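Long-range contact in C-terminal peptide of Putative angiotensinogen (Lampetra fluviatilis, PDB 5INW), which forms the C-terminal part of a lamprey serpin that binds heparin and, promoted by it, inhibits thrombin: residues C[9-14]-C[29-34]. Sequence-based numbering, arbitrary orientation.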
ATOM      1  N   ASP C   9      -0.383  22.486  -6.679  1.00 78.12           N
ATOM      2  CA  ASP C   9      -1.691  23.032  -7.110  1.00 79.55           C
ATOM      3  C   ASP C   9      -2.294  22.217  -8.248  1.00 78.02           C
ATOM      4  O   ASP C   9      -3.353  22.568  -8.745  1.00 79.83           O
ATOM      5  CB  ASP C   9      -1.571  24.532  -7.504  1.00 83.13           C
ATOM      6  CG  ASP C   9      -0.624  24.771  -8.681  1.00 86.53           C
ATOM      7  OD1 ASP C   9       0.490  24.206  -8.721  1.00 88.01           O
ATOM      8  OD2 ASP C   9      -1.000  25.519  -9.593  1.00 91.98           O
ATOM      9  N   ARG C  10      -1.611  21.137  -8.639  1.00 76.95           N
ATOM     10  CA  ARG C  10      -1.945  20.280  -9.795  1.00 75.76           C
ATOM     11  C   ARG C  10      -1.886  18.806  -9.348  1.00 70.60           C
ATOM     12  O   ARG C  10      -1.415  18.536  -8.246  1.00 71.24           O
ATOM     13  CB  ARG C  10      -0.909  20.456 -10.911  1.00 79.15           C
ATOM     14  CG  ARG C  10      -0.164  21.781 -10.954  1.00 83.86           C
ATOM     15  CD  ARG C  10       0.726  21.864 -12.174  1.00 90.03           C
ATOM     16  NE  ARG C  10       0.654  23.158 -12.837  1.00 95.99           N
ATOM     17  CZ  ARG C  10       1.134  24.295 -12.348  1.00 99.94           C
ATOM     18  NH1 ARG C  10       1.693  24.363 -11.131  1.00 99.06           N
ATOM     19  NH2 ARG C  10       1.030  25.399 -13.087  1.00107.33           N
ATOM     20  N   PRO C  11      -2.325  17.856 -10.191  1.00 66.70           N
ATOM     21  CA  PRO C  11      -2.174  16.473  -9.821  1.00 63.79           C
ATOM     22  C   PRO C  11      -0.735  16.121  -9.575  1.00 63.98           C
ATOM     23  O   PRO C  11       0.142  16.619 -10.286  1.00 66.03           O
ATOM     24  CB  PRO C  11      -2.684  15.740 -11.032  1.00 64.48           C
ATOM     25  CG  PRO C  11      -3.674  16.648 -11.642  1.00 67.35           C
ATOM     26  CD  PRO C  11      -3.470  18.020 -11.087  1.00 68.82           C
ATOM     27  N   PHE C  12      -0.511  15.281  -8.561  1.00 61.65           N
ATOM     28  CA  PHE C  12       0.825  14.883  -8.161  1.00 60.37           C
ATOM     29  C   PHE C  12       0.924  13.416  -7.750  1.00 59.33           C
ATOM     30  O   PHE C  12      -0.023  12.825  -7.268  1.00 59.76           O
ATOM     31  CB  PHE C  12       1.314  15.776  -7.047  1.00 60.18           C
ATOM     32  CG  PHE C  12       0.568  15.630  -5.776  1.00 60.39           C
ATOM     33  CD1 PHE C  12       1.040  14.815  -4.767  1.00 62.05           C
ATOM     34  CD2 PHE C  12      -0.578  16.358  -5.550  1.00 62.76           C
ATOM     35  CE1 PHE C  12       0.365  14.731  -3.560  1.00 62.36           C
ATOM     36  CE2 PHE C  12      -1.258  16.284  -4.341  1.00 60.29           C
ATOM     37  CZ  PHE C  12      -0.798  15.475  -3.354  1.00 59.21           C
ATOM     38  N   VAL C  13       2.097  12.839  -7.965  1.00 59.42           N
ATOM     39  CA  VAL C  13       2.429  11.518  -7.474  1.00 57.52           C
ATOM     40  C   VAL C  13       2.964  11.602  -6.034  1.00 57.94           C
ATOM     41  O   VAL C  13       3.702  12.538  -5.654  1.00 56.84           O
ATOM     42  CB  VAL C  13       3.473  10.858  -8.369  1.00 60.83           C
ATOM     43  CG1 VAL C  13       3.884   9.484  -7.844  1.00 61.94           C
ATOM     44  CG2 VAL C  13       2.921  10.738  -9.774  1.00 64.13           C
ATOM     45  N   VAL C  14       2.605  10.596  -5.239  1.00 55.90           N
ATOM     46  CA  VAL C  14       2.858  10.621  -3.813  1.00 54.23           C
ATOM     47  C   VAL C  14       3.430   9.247  -3.431  1.00 52.56           C
ATOM     48  O   VAL C  14       3.002   8.255  -3.955  1.00 55.35           O
ATOM     49  CB  VAL C  14       1.563  11.022  -3.068  1.00 52.40           C
ATOM     50  CG1 VAL C  14       0.648   9.842  -2.881  1.00 53.11           C
ATOM     51  CG2 VAL C  14       1.865  11.649  -1.747  1.00 51.73           C
ATOM     52  N   ARG C  29      -1.296   8.651  -6.618  1.00 53.56           N
ATOM     53  CA  ARG C  29      -1.470   9.898  -7.305  1.00 53.62           C
ATOM     54  C   ARG C  29      -2.712  10.550  -6.735  1.00 53.43           C
ATOM     55  O   ARG C  29      -3.785   9.928  -6.679  1.00 49.28           O
ATOM     56  CB  ARG C  29      -1.636   9.686  -8.816  1.00 54.32           C
ATOM     57  CG  ARG C  29      -2.112  10.932  -9.603  1.00 56.42           C
ATOM     58  CD  ARG C  29      -3.375  10.654 -10.390  1.00 54.92           C
ATOM     59  NE  ARG C  29      -3.020   9.855 -11.556  1.00 56.54           N
ATOM     60  CZ  ARG C  29      -3.868   9.388 -12.460  1.00 55.36           C
ATOM     61  NH1 ARG C  29      -3.381   8.721 -13.487  1.00 53.79           N
ATOM     62  NH2 ARG C  29      -5.183   9.586 -12.340  1.00 55.71           N
ATOM     63  N   VAL C  30      -2.543  11.806  -6.324  1.00 54.65           N
ATOM     64  CA  VAL C  30      -3.651  12.619  -5.881  1.00 56.33           C
ATOM     65  C   VAL C  30      -4.016  13.598  -6.989  1.00 59.18           C
ATOM     66  O   VAL C  30      -3.201  14.457  -7.340  1.00 58.44           O
ATOM     67  CB  VAL C  30      -3.309  13.383  -4.607  1.00 54.98           C
ATOM     68  CG1 VAL C  30      -4.504  14.207  -4.190  1.00 56.19           C
ATOM     69  CG2 VAL C  30      -2.938  12.410  -3.505  1.00 55.19           C
ATOM     70  N   ALA C  31      -5.223  13.421  -7.542  1.00 60.18           N
ATOM     71  CA  ALA C  31      -5.805  14.317  -8.548  1.00 61.86           C
ATOM     72  C   ALA C  31      -7.076  15.066  -8.108  1.00 64.97           C
ATOM     73  O   ALA C  31      -7.422  16.039  -8.737  1.00 65.20           O
ATOM     74  CB  ALA C  31      -6.082  13.554  -9.815  1.00 61.18           C
ATOM     75  N   ASP C  32      -7.728  14.662  -7.022  1.00 67.13           N
ATOM     76  CA  ASP C  32      -8.999  15.261  -6.632  1.00 69.36           C
ATOM     77  C   ASP C  32      -9.185  15.076  -5.138  1.00 66.61           C
ATOM     78  O   ASP C  32      -9.807  14.122  -4.693  1.00 66.75           O
ATOM     79  CB  ASP C  32     -10.149  14.630  -7.435  1.00 75.28           C
ATOM     80  CG  ASP C  32     -11.536  14.969  -6.871  1.00 80.38           C
ATOM     81  OD1 ASP C  32     -11.700  16.097  -6.351  1.00 81.17           O
ATOM     82  OD2 ASP C  32     -12.451  14.088  -6.925  1.00 83.33           O
ATOM     83  N   PRO C  33      -8.621  15.985  -4.347  1.00 68.43           N
ATOM     84  CA  PRO C  33      -8.882  16.064  -2.907  1.00 68.37           C
ATOM     85  C   PRO C  33     -10.379  16.134  -2.531  1.00 77.41           C
ATOM     86  O   PRO C  33     -11.226  16.439  -3.376  1.00 85.00           O
ATOM     87  CB  PRO C  33      -8.237  17.380  -2.531  1.00 65.77           C
ATOM     88  CG  PRO C  33      -7.134  17.571  -3.507  1.00 64.97           C
ATOM     89  CD  PRO C  33      -7.578  16.938  -4.776  1.00 68.03           C
ATOM     90  N   LYS C  34     -10.699  15.878  -1.268  1.00 84.18           N
ATOM     91  CA  LYS C  34     -12.074  16.071  -0.748  1.00 90.97           C
ATOM     92  C   LYS C  34     -12.067  16.404   0.766  1.00 84.84           C
ATOM     93  O   LYS C  34     -11.016  16.375   1.384  1.00 71.63           O
ATOM     94  CB  LYS C  34     -12.943  14.826  -1.056  1.00 92.59           C
ATOM     95  CG  LYS C  34     -13.861  14.947  -2.278  1.00 93.14           C
ATOM     96  CD  LYS C  34     -14.255  13.571  -2.808  1.00 89.70           C
ATOM     97  CE  LYS C  34     -13.089  12.895  -3.514  1.00 84.95           C
ATOM     98  NZ  LYS C  34     -13.581  11.653  -4.142  1.00 84.02           N
TER
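F12 and V30 form a hydrogen-bonded antiparallel pair, F12 N giving to V30 O (3.1 Å) and V30 N to F12 O (2.9 Å). One step on, V13 faces R29 as a non-hydrogen-bonded pair, and R29 CA comes up to F12 O in a CA-H...O contact; P11 CA makes the matching approach to V30 O. The side chains of F12 and V30 lie alongside each other on one face of the sheet. With CG between the backbone N and the carbonyl carbon (chi1 67°), the phenyl ring swings over toward the second strand and lays a face against V30. V30 CB sits 3.9 Å from the ring centroid, 28° off the normal, a CH-pi contact in which CZ comes nearest at 3.5 Å; CG1 leans toward CE2 and CG2 toward CE1 and CZ. With a leucine at F12 the ring face is gone, and V30 CB and its methyls would probably be left less fully covered on that side. Beyond the last bridge, P11 CB meets A31 CB at 4.2 Å, a looser apolar touch. On the other face, the aliphatic start of R29 passes F12 O, while its guanidinium turns away to a salt bridge with E323 of the large angiotensinogen chain. The pair lies at the open end of the hairpin of strands 12-18 and 24-30, s4B and s5B of serpin sheet B, separate here because the reactive loop is cleaved. The large chain continues the sheet in an antiparallel ladder with V13, V14 and R29, and its V310 and W267 pack on F12 and P11.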